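Local structure of cryptic loci regulator 2 (5IKJ) at residues S430-D436 with T472-H478; W390-C395 with F411-I417; L256-I260 with H291-L295. The protein acts upstream of histone deacetylases in the SHREC repressor complex, promoting transcriptional silencing and proper nucleosome positioning at fission yeast heterochromatin. One frame throughout, in Å; residues are numbered along the deposited sequence.

The three contacts show how antiparallel strand pairing is adapted to its surroundings. Interactions 1 and 2 belong to one mixed sheet, where strands 411-419 and 425-436 are neighbours; their centres lie about 14 Å apart, and Phe-411 packs on Phe-474 while Trp-432 lies against Tyr-413. Interaction 2 is buried and joins backbone bonds to a tyrosine-asparagine bond at a turn. Interaction 1 runs from buried residues to an exposed end, and adds a histidine and a cysteine-tryptophan contact. Interaction 3 is also largely buried but sits in a separate five-stranded sheet, its centre about 27 Å from that of interaction 2, with chiefly aliphatic side-chain packing.

Interaction 1. Residues S430-D436 with T472-H478; sequences SLWTQID and TYFRCLH
Cys-476 lies against the indole of Trp-432, and much of the close packing of this strand pair gathers there. The methylene CB of Cys-476 stands 4.0 Å from the centroid of the six-membered ring of Trp-432, almost exactly on the ring normal, a CH-pi contact; SG reaches over the five-membered ring of the same indole as a sulfur-aromatic contact. The indole is probably held in its rotation, since its NE1 donates to OG of Ser-430 at 3.0 Å, close to the ring plane, and Phe-411 of the adjoining strand meets it nearly parallel. Beyond the strand end His-478 turns its imidazole back: with CG set between its backbone N and carbonyl carbon (chi1 61°), NE2 accepts the backbone N-H of Leu-431 at 3.1 Å, only 2° out of the ring plane. SG of Cys-476 also rests over one face of this imidazole, offset toward its rim, so the one sulfur touches both rings.

Further along, Phe-474 lies alongside Gln-434, its CE1 3.4 Å from Gln-434 CB, and the phenyl is covered by helix 461-469. The other face is looser. There the exposed Tyr-473 runs beside Ile-435, whose CD1 comes to 4.0 Å from Tyr-473 CD2, and the guanidinium of the exposed Arg-475 lays one face over CG2 of Thr-433, whose OG1 is held by the carbonyl of Lys-408. At the far end the side chains of Asp-436 and Thr-472 barely meet. The backbone pairing runs through both parts: Leu-477 N bonds Leu-431 O, and Thr-433 with Arg-475 and Ile-435 with Tyr-473 exchange bonds in both directions. This is a regular antiparallel pairing in the mixed sheet of the Clr2 family region, which is assigned to the SH3 clan.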
loop_
_atom_site.group_PDB
_atom_site.type_symbol
_atom_site.label_atom_id
_atom_site.label_comp_id
_atom_site.label_asym_id
_atom_site.label_seq_id
_atom_site.Cartn_x
_atom_site.Cartn_y
_atom_site.Cartn_z
ATOM N N SER A 430 -19.953 -0.476 -3.745
ATOM C CA SER A 430 -21.269 -0.176 -3.204
ATOM C C SER A 430 -21.525 1.326 -3.235
ATOM O O SER A 430 -20.600 2.137 -3.128
ATOM C CB SER A 430 -21.393 -0.698 -1.771
ATOM O OG SER A 430 -20.256 -0.341 -1.002
ATOM N N LEU A 431 -22.797 1.688 -3.376
ATOM C CA LEU A 431 -23.221 3.074 -3.497
ATOM C C LEU A 431 -23.853 3.534 -2.189
ATOM O O LEU A 431 -24.640 2.803 -1.580
ATOM C CB LEU A 431 -24.217 3.238 -4.648
ATOM C CG LEU A 431 -23.768 2.643 -5.987
ATOM C CD1 LEU A 431 -24.880 2.744 -7.018
ATOM C CD2 LEU A 431 -22.504 3.328 -6.490
ATOM N N TRP A 432 -23.508 4.748 -1.767
ATOM C CA TRP A 432 -23.935 5.278 -0.482
ATOM C C TRP A 432 -24.479 6.690 -0.645
ATOM O O TRP A 432 -24.230 7.368 -1.644
ATOM C CB TRP A 432 -22.780 5.312 0.528
ATOM C CG TRP A 432 -22.186 3.977 0.834
ATOM C CD1 TRP A 432 -21.495 3.168 -0.020
ATOM C CD2 TRP A 432 -22.214 3.299 2.094
ATOM N NE1 TRP A 432 -21.098 2.024 0.629
ATOM C CE2 TRP A 432 -21.527 2.081 1.929
ATOM C CE3 TRP A 432 -22.757 3.602 3.345
ATOM C CZ2 TRP A 432 -21.371 1.166 2.967
ATOM C CZ3 TRP A 432 -22.601 2.695 4.373
ATOM C CH2 TRP A 432 -21.913 1.491 4.178
ATOM N N THR A 433 -25.225 7.121 0.367
ATOM C CA THR A 433 -25.620 8.510 0.528
ATOM C C THR A 433 -25.147 8.993 1.892
ATOM O O THR A 433 -25.009 8.205 2.833
ATOM C CB THR A 433 -27.142 8.689 0.405
ATOM O OG1 THR A 433 -27.456 10.084 0.313
ATOM C CG2 THR A 433 -27.870 8.089 1.606
ATOM N N GLN A 434 -24.894 10.295 1.995
ATOM C CA GLN A 434 -24.454 10.906 3.242
ATOM C C GLN A 434 -25.472 11.947 3.682
ATOM O O GLN A 434 -26.034 12.671 2.853
ATOM C CB GLN A 434 -23.070 11.549 3.093
ATOM C CG GLN A 434 -23.031 12.757 2.171
ATOM C CD GLN A 434 -21.618 13.232 1.890
ATOM O OE1 GLN A 434 -21.268 13.532 0.749
ATOM N NE2 GLN A 434 -20.798 13.311 2.933
ATOM N N ILE A 435 -25.707 12.016 4.989
ATOM C CA ILE A 435 -26.686 12.926 5.572
ATOM C C ILE A 435 -25.986 13.751 6.641
ATOM O O ILE A 435 -25.448 13.192 7.605
ATOM C CB ILE A 435 -27.886 12.175 6.173
ATOM C CG1 ILE A 435 -28.532 11.267 5.123
ATOM C CG2 ILE A 435 -28.910 13.156 6.727
ATOM C CD1 ILE A 435 -28.015 9.842 5.140
ATOM N N ASP A 436 -25.997 15.070 6.474
ATOM C CA ASP A 436 -25.471 15.987 7.481
ATOM C C ASP A 436 -26.624 16.408 8.383
ATOM O O ASP A 436 -27.540 17.111 7.945
ATOM C CB ASP A 436 -24.814 17.199 6.825
ATOM C CG ASP A 436 -23.930 17.972 7.785
ATOM O OD1 ASP A 436 -24.022 17.728 9.007
ATOM O OD2 ASP A 436 -23.144 18.823 7.320
ATOM N N THR A 472 -22.331 13.789 10.419
ATOM C CA THR A 472 -22.598 13.210 9.110
ATOM C C THR A 472 -22.873 11.721 9.266
ATOM O O THR A 472 -22.146 11.019 9.977
ATOM C CB THR A 472 -21.419 13.449 8.161
ATOM O OG1 THR A 472 -21.236 14.858 7.976
ATOM C CG2 THR A 472 -21.666 12.794 6.807
ATOM N N TYR A 473 -23.921 11.250 8.593
ATOM C CA TYR A 473 -24.399 9.879 8.692
ATOM C C TYR A 473 -24.416 9.259 7.302
ATOM O O TYR A 473 -24.753 9.930 6.321
ATOM C CB TYR A 473 -25.798 9.862 9.325
ATOM C CG TYR A 473 -26.453 8.507 9.455
ATOM C CD1 TYR A 473 -25.964 7.556 10.342
ATOM C CD2 TYR A 473 -27.586 8.193 8.717
ATOM C CE1 TYR A 473 -26.574 6.321 10.472
ATOM C CE2 TYR A 473 -28.203 6.966 8.843
ATOM C CZ TYR A 473 -27.694 6.033 9.719
ATOM O OH TYR A 473 -28.309 4.808 9.842
ATOM N N PHE A 474 -24.048 7.982 7.214
ATOM C CA PHE A 474 -23.882 7.304 5.935
ATOM C C PHE A 474 -24.778 6.075 5.865
ATOM O O PHE A 474 -24.886 5.317 6.835
ATOM C CB PHE A 474 -22.419 6.902 5.715
ATOM C CG PHE A 474 -21.464 8.064 5.720
ATOM C CD1 PHE A 474 -21.319 8.864 4.598
ATOM C CD2 PHE A 474 -20.708 8.353 6.844
ATOM C CE1 PHE A 474 -20.443 9.932 4.599
ATOM C CE2 PHE A 474 -19.830 9.421 6.851
ATOM C CZ PHE A 474 -19.698 10.211 5.725
ATOM N N ARG A 475 -25.413 5.881 4.709
ATOM C CA ARG A 475 -26.300 4.751 4.473
ATOM C C ARG A 475 -26.045 4.178 3.088
ATOM O O ARG A 475 -25.848 4.924 2.124
ATOM C CB ARG A 475 -27.777 5.152 4.582
ATOM C CG ARG A 475 -28.385 4.953 5.956
ATOM C CD ARG A 475 -29.908 5.016 5.907
ATOM N NE ARG A 475 -30.398 6.111 5.071
ATOM C CZ ARG A 475 -30.777 5.992 3.800
ATOM N NH1 ARG A 475 -30.736 4.819 3.183
ATOM N NH2 ARG A 475 -31.206 7.059 3.138
ATOM N N CYS A 476 -26.058 2.850 2.996
ATOM C CA CYS A 476 -25.985 2.175 1.707
ATOM C C CYS A 476 -27.355 2.183 1.042
ATOM O O CYS A 476 -28.377 1.942 1.689
ATOM C CB CYS A 476 -25.491 0.739 1.886
ATOM S SG CYS A 476 -25.075 -0.104 0.343
ATOM N N LEU A 477 -27.372 2.460 -0.260
ATOM C CA LEU A 477 -28.616 2.642 -0.998
ATOM C C LEU A 477 -29.163 1.356 -1.607
ATOM O O LEU A 477 -30.195 1.407 -2.285
ATOM C CB LEU A 477 -28.420 3.667 -2.121
ATOM C CG LEU A 477 -28.266 5.149 -1.771
ATOM C CD1 LEU A 477 -28.226 5.961 -3.056
ATOM C CD2 LEU A 477 -29.386 5.643 -0.866
ATOM N N HIS A 478 -28.516 0.213 -1.396
ATOM C CA HIS A 478 -28.904 -1.000 -2.102
ATOM C C HIS A 478 -28.645 -2.212 -1.219
ATOM O O HIS A 478 -28.123 -2.103 -0.106
ATOM C CB HIS A 478 -28.151 -1.118 -3.429
ATOM C CG HIS A 478 -26.666 -1.194 -3.270
ATOM N ND1 HIS A 478 -26.010 -2.363 -2.949
ATOM C CD2 HIS A 478 -25.708 -0.243 -3.373
ATOM C CE1 HIS A 478 -24.713 -2.129 -2.869
ATOM N NE2 HIS A 478 -24.503 -0.851 -3.123
#

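Interaction 2. Residues W390-C395 with F411-I417; sequences WINDLC and FMYISDI
Tyr-413 and Asn-392 join the two segments, 390-395 and 411-417, through their side chains: the phenol OH donates to OD1 of Asn-392 at 2.6 Å, from a little out of the amide's carbonyl plane, with amide and ring turned 50° apart. Although Asn-392 starts away from the strand, its amide swings back because CG lies opposite its backbone N (chi1 -158°). A phenylalanine in place of Tyr-413 would probably leave OD1 without this donor and the amide less firmly fixed in its rotation. CD2 of Leu-394 sits 3.7 Å from Tyr-413 CD1 and also reaches CE1 of Phe-411. Ile-414 packs on the other side of the pair from Tyr-413, its CD1 3.6 Å from SG of Cys-395 and 3.4 Å from the carbonyl O of Trp-390.

These contacts lie where a type II beta turn, Trp-390 to Asp-393, leads into an antiparallel pair. Ile-414 N bonds Asp-393 O at 2.8 Å, while Asn-392 N approaches Ile-414 O from above the carbonyl plane; Cys-395 and Met-412 exchange a pair of bonds.

Further out, the carboxylate of Asp-393 makes salt bridges to Arg-462 and Arg-243. ND2 of Asn-392 is held by Thr-235 and by an acidic side chain of another protein's chain, while a classic beta bulge at Ser-415 and Asp-416 faces Gln-428.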
loop_
_atom_site.group_PDB
_atom_site.type_symbol
_atom_site.label_atom_id
_atom_site.label_comp_id
_atom_site.label_asym_id
_atom_site.label_seq_id
_atom_site.Cartn_x
_atom_site.Cartn_y
_atom_site.Cartn_z
ATOM N N TRP A 390 -7.960 4.618 -5.431
ATOM C CA TRP A 390 -7.568 3.291 -4.986
ATOM C C TRP A 390 -8.777 2.371 -4.893
ATOM O O TRP A 390 -9.931 2.809 -4.894
ATOM C CB TRP A 390 -6.908 3.326 -3.602
ATOM C CG TRP A 390 -5.605 4.074 -3.488
ATOM C CD1 TRP A 390 -5.439 5.390 -3.141
ATOM C CD2 TRP A 390 -4.285 3.543 -3.677
ATOM N NE1 TRP A 390 -4.103 5.707 -3.115
ATOM C CE2 TRP A 390 -3.374 4.594 -3.441
ATOM C CE3 TRP A 390 -3.787 2.285 -4.027
ATOM C CZ2 TRP A 390 -1.993 4.422 -3.548
ATOM C CZ3 TRP A 390 -2.415 2.119 -4.134
ATOM C CH2 TRP A 390 -1.535 3.181 -3.894
ATOM N N ILE A 391 -8.486 1.075 -4.798
ATOM C CA ILE A 391 -9.453 0.133 -4.254
ATOM C C ILE A 391 -9.610 0.410 -2.762
ATOM O O ILE A 391 -8.658 0.813 -2.080
ATOM C CB ILE A 391 -9.016 -1.322 -4.510
ATOM C CG1 ILE A 391 -7.656 -1.603 -3.859
ATOM C CG2 ILE A 391 -8.966 -1.602 -6.010
ATOM C CD1 ILE A 391 -7.211 -3.054 -3.935
ATOM N N ASN A 392 -10.822 0.205 -2.250
ATOM C CA ASN A 392 -11.186 0.491 -0.861
ATOM C C ASN A 392 -11.367 1.987 -0.644
ATOM O O ASN A 392 -11.535 2.427 0.505
ATOM C CB ASN A 392 -10.146 -0.046 0.128
ATOM C CG ASN A 392 -10.707 -0.244 1.522
ATOM O OD1 ASN A 392 -11.811 -0.760 1.691
ATOM N ND2 ASN A 392 -9.946 0.169 2.531
ATOM N N ASP A 393 -11.341 2.782 -1.708
ATOM C CA ASP A 393 -11.431 4.231 -1.636
ATOM C C ASP A 393 -12.878 4.677 -1.843
ATOM O O ASP A 393 -13.765 3.878 -2.150
ATOM C CB ASP A 393 -10.506 4.856 -2.685
ATOM C CG ASP A 393 -10.312 6.345 -2.493
ATOM O OD1 ASP A 393 -10.627 6.862 -1.399
ATOM O OD2 ASP A 393 -9.838 7.000 -3.444
ATOM N N LEU A 394 -13.111 5.977 -1.660
ATOM C CA LEU A 394 -14.418 6.587 -1.867
ATOM C C LEU A 394 -14.318 7.589 -3.007
ATOM O O LEU A 394 -13.449 8.468 -2.987
ATOM C CB LEU A 394 -14.909 7.279 -0.592
ATOM C CG LEU A 394 -14.804 6.448 0.690
ATOM C CD1 LEU A 394 -15.149 7.290 1.908
ATOM C CD2 LEU A 394 -15.701 5.220 0.613
ATOM N N CYS A 395 -15.203 7.460 -3.996
ATOM C CA CYS A 395 -15.161 8.311 -5.176
ATOM C C CYS A 395 -16.566 8.766 -5.546
ATOM O O CYS A 395 -17.556 8.088 -5.260
ATOM C CB CYS A 395 -14.526 7.583 -6.370
ATOM S SG CYS A 395 -15.564 6.280 -7.084
ATOM N N PHE A 411 -21.372 8.775 -2.987
ATOM C CA PHE A 411 -20.082 8.235 -3.389
ATOM C C PHE A 411 -20.200 6.729 -3.572
ATOM O O PHE A 411 -21.118 6.089 -3.049
ATOM C CB PHE A 411 -18.992 8.559 -2.361
ATOM C CG PHE A 411 -19.306 8.078 -0.970
ATOM C CD1 PHE A 411 -19.132 6.748 -0.623
ATOM C CD2 PHE A 411 -19.763 8.959 -0.006
ATOM C CE1 PHE A 411 -19.416 6.306 0.655
ATOM C CE2 PHE A 411 -20.047 8.523 1.274
ATOM C CZ PHE A 411 -19.873 7.194 1.605
ATOM N N MET A 412 -19.255 6.175 -4.325
ATOM C CA MET A 412 -19.065 4.734 -4.420
ATOM C C MET A 412 -17.939 4.322 -3.484
ATOM O O MET A 412 -16.876 4.953 -3.467
ATOM C CB MET A 412 -18.733 4.304 -5.852
ATOM C CG MET A 412 -18.201 2.866 -5.962
ATOM S SD MET A 412 -17.695 2.388 -7.622
ATOM C CE MET A 412 -19.282 2.199 -8.430
ATOM N N TYR A 413 -18.174 3.265 -2.713
ATOM C CA TYR A 413 -17.132 2.630 -1.907
ATOM C C TYR A 413 -16.506 1.542 -2.772
ATOM O O TYR A 413 -17.085 0.471 -2.963
ATOM C CB TYR A 413 -17.726 2.082 -0.615
ATOM C CG TYR A 413 -16.771 1.318 0.274
ATOM C CD1 TYR A 413 -15.397 1.517 0.205
ATOM C CD2 TYR A 413 -17.251 0.390 1.188
ATOM C CE1 TYR A 413 -14.532 0.811 1.024
ATOM C CE2 TYR A 413 -16.398 -0.319 2.007
ATOM C CZ TYR A 413 -15.039 -0.106 1.923
ATOM O OH TYR A 413 -14.190 -0.816 2.744
ATOM N N ILE A 414 -15.313 1.821 -3.298
ATOM C CA ILE A 414 -14.743 1.007 -4.365
ATOM C C ILE A 414 -14.306 -0.341 -3.810
ATOM O O ILE A 414 -13.575 -0.420 -2.814
ATOM C CB ILE A 414 -13.570 1.743 -5.030
ATOM C CG1 ILE A 414 -14.048 3.063 -5.642
ATOM C CG2 ILE A 414 -12.927 0.870 -6.107
ATOM C CD1 ILE A 414 -12.922 3.977 -6.087
ATOM N N SER A 415 -14.750 -1.412 -4.467
ATOM C CA SER A 415 -14.340 -2.769 -4.129
ATOM C C SER A 415 -13.261 -3.311 -5.050
ATOM O O SER A 415 -12.414 -4.091 -4.603
ATOM C CB SER A 415 -15.547 -3.713 -4.183
ATOM O OG SER A 415 -16.470 -3.426 -3.149
ATOM N N ASP A 416 -13.272 -2.916 -6.320
ATOM C CA ASP A 416 -12.421 -3.539 -7.320
ATOM C C ASP A 416 -12.260 -2.578 -8.488
ATOM O O ASP A 416 -13.209 -1.883 -8.861
ATOM C CB ASP A 416 -13.026 -4.867 -7.798
ATOM C CG ASP A 416 -11.984 -5.828 -8.331
ATOM O OD1 ASP A 416 -10.917 -5.366 -8.783
ATOM O OD2 ASP A 416 -12.233 -7.053 -8.297
ATOM N N ILE A 417 -11.054 -2.539 -9.049
ATOM C CA ILE A 417 -10.751 -1.757 -10.241
ATOM C C ILE A 417 -10.079 -2.695 -11.230
ATOM O O ILE A 417 -9.050 -3.302 -10.910
ATOM C CB ILE A 417 -9.848 -0.550 -9.931
ATOM C CG1 ILE A 417 -10.588 0.443 -9.028
ATOM C CG2 ILE A 417 -9.393 0.133 -11.221
ATOM C CD1 ILE A 417 -9.716 1.560 -8.494
#

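Interaction 3. Residues L256-I260 with H291-L295; sequences LIPAI and HCKQL
Gln-294 reaches across to Ile-257, and its chain can be followed atom by atom. CB, the first carbon, lies 3.8 Å from the carbonyl O of Pro-258 and just touches CG2 of Ile-257. With CG trans to its own backbone N (chi1 -174°) and the chain extended beyond, the side chain continues past the neighbouring strand: CG packs 3.3 Å from Pro-258 O and also meets the methyl CG2 of Ile-257. At the amide, CD comes to 3.4 Å from that same methyl, with OE1 and NE2 a little farther from it, so one CG2 serves the whole outer part of the glutamine. The two side chains cross at about a right angle, and Tyr-301 of strand 300-304 touches both.

On the other face, CG2 of Ile-260 lies 3.8 Å from CB of Lys-293 and also meets CD2 of Leu-295. The lysine then bends away, and its NZ bonds the carbonyl O of Gln-294 at 2.8 Å, with further bonds to the carbonyls of Asn-297 and Asn-526. Ala-259 and Gln-294 form a non-hydrogen-bonded pair with CA atoms 4.1 Å apart, and Ala-259 CB touches Cys-292 CB.

Backbone bonds close the contact. Ile-260 and Lys-293 exchange a pair, and Leu-295 N reaches Pro-258 O at 3.0 Å from well above the carbonyl plane, in keeping with the 120° between the directions of the two short segments. The pair joins strands 255-266 and 288-294 inside a five-stranded antiparallel beta sheet, strand 247-252 flanking the one and 300-304 the other.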
loop_
_atom_site.group_PDB
_atom_site.type_symbol
_atom_site.label_atom_id
_atom_site.label_comp_id
_atom_site.label_asym_id
_atom_site.label_seq_id
_atom_site.Cartn_x
_atom_site.Cartn_y
_atom_site.Cartn_z
ATOM N N LEU A 256 -1.583 31.400 -4.564
ATOM C CA LEU A 256 -2.024 30.085 -5.024
ATOM C C LEU A 256 -0.961 29.528 -5.966
ATOM O O LEU A 256 -0.789 30.026 -7.083
ATOM C CB LEU A 256 -3.383 30.171 -5.715
ATOM C CG LEU A 256 -4.626 30.426 -4.853
ATOM C CD1 LEU A 256 -5.878 30.283 -5.710
ATOM C CD2 LEU A 256 -4.701 29.492 -3.650
ATOM N N ILE A 257 -0.259 28.493 -5.522
ATOM C CA ILE A 257 0.887 27.939 -6.235
ATOM C C ILE A 257 0.511 26.537 -6.722
ATOM O O ILE A 257 0.112 25.698 -5.906
ATOM C CB ILE A 257 2.136 27.895 -5.339
ATOM C CG1 ILE A 257 2.585 29.317 -4.991
ATOM C CG2 ILE A 257 3.266 27.125 -6.015
ATOM C CD1 ILE A 257 3.636 29.382 -3.905
ATOM N N PRO A 258 0.624 26.241 -8.019
ATOM C CA PRO A 258 0.395 24.859 -8.470
ATOM C C PRO A 258 1.558 23.972 -8.053
ATOM O O PRO A 258 2.723 24.335 -8.223
ATOM C CB PRO A 258 0.299 24.984 -9.998
ATOM C CG PRO A 258 0.313 26.458 -10.302
ATOM C CD PRO A 258 0.970 27.123 -9.144
ATOM N N ALA A 259 1.238 22.800 -7.509
ATOM C CA ALA A 259 2.261 21.932 -6.948
ATOM C C ALA A 259 1.852 20.479 -7.128
ATOM O O ALA A 259 0.699 20.165 -7.434
ATOM C CB ALA A 259 2.498 22.240 -5.467
ATOM N N ILE A 260 2.825 19.590 -6.933
ATOM C CA ILE A 260 2.596 18.152 -6.942
ATOM C C ILE A 260 3.173 17.579 -5.657
ATOM O O ILE A 260 4.290 17.928 -5.260
ATOM C CB ILE A 260 3.225 17.469 -8.172
ATOM C CG1 ILE A 260 2.887 15.975 -8.176
ATOM C CG2 ILE A 260 4.738 17.668 -8.192
ATOM C CD1 ILE A 260 2.954 15.343 -9.547
ATOM N N HIS A 291 5.492 17.642 1.301
ATOM C CA HIS A 291 6.653 18.249 0.664
ATOM C C HIS A 291 6.414 18.221 -0.835
ATOM O O HIS A 291 6.270 17.144 -1.423
ATOM C CB HIS A 291 7.932 17.502 1.038
ATOM C CG HIS A 291 7.970 17.075 2.471
ATOM N ND1 HIS A 291 8.266 17.945 3.499
ATOM C CD2 HIS A 291 7.732 15.875 3.050
ATOM C CE1 HIS A 291 8.216 17.297 4.648
ATOM N NE2 HIS A 291 7.895 16.039 4.404
ATOM N N CYS A 292 6.366 19.397 -1.447
ATOM C CA CYS A 292 5.820 19.544 -2.784
ATOM C C CYS A 292 6.871 20.067 -3.753
ATOM O O CYS A 292 7.975 20.465 -3.371
ATOM C CB CYS A 292 4.610 20.482 -2.766
ATOM S SG CYS A 292 3.401 20.061 -1.499
ATOM N N LYS A 293 6.493 20.048 -5.029
ATOM C CA LYS A 293 7.302 20.566 -6.124
ATOM C C LYS A 293 6.402 21.445 -6.975
ATOM O O LYS A 293 5.422 20.956 -7.545
ATOM C CB LYS A 293 7.894 19.422 -6.958
ATOM C CG LYS A 293 8.433 19.818 -8.335
ATOM C CD LYS A 293 9.644 20.731 -8.237
ATOM C CE LYS A 293 10.302 20.919 -9.597
ATOM N NZ LYS A 293 9.343 21.401 -10.630
ATOM N N GLN A 294 6.718 22.735 -7.050
ATOM C CA GLN A 294 5.922 23.627 -7.880
ATOM C C GLN A 294 5.990 23.179 -9.334
ATOM O O GLN A 294 7.022 22.701 -9.814
ATOM C CB GLN A 294 6.409 25.071 -7.748
ATOM C CG GLN A 294 5.526 26.075 -8.477
ATOM C CD GLN A 294 5.882 27.514 -8.157
ATOM O OE1 GLN A 294 6.612 27.790 -7.205
ATOM N NE2 GLN A 294 5.361 28.442 -8.952
ATOM N N LEU A 295 4.870 23.328 -10.035
ATOM C CA LEU A 295 4.759 22.919 -11.429
ATOM C C LEU A 295 4.893 24.144 -12.323
ATOM O O LEU A 295 4.151 25.119 -12.165
ATOM C CB LEU A 295 3.429 22.204 -11.677
ATOM C CG LEU A 295 3.277 20.884 -10.914
ATOM C CD1 LEU A 295 1.845 20.377 -10.972
ATOM C CD2 LEU A 295 4.237 19.828 -11.453
#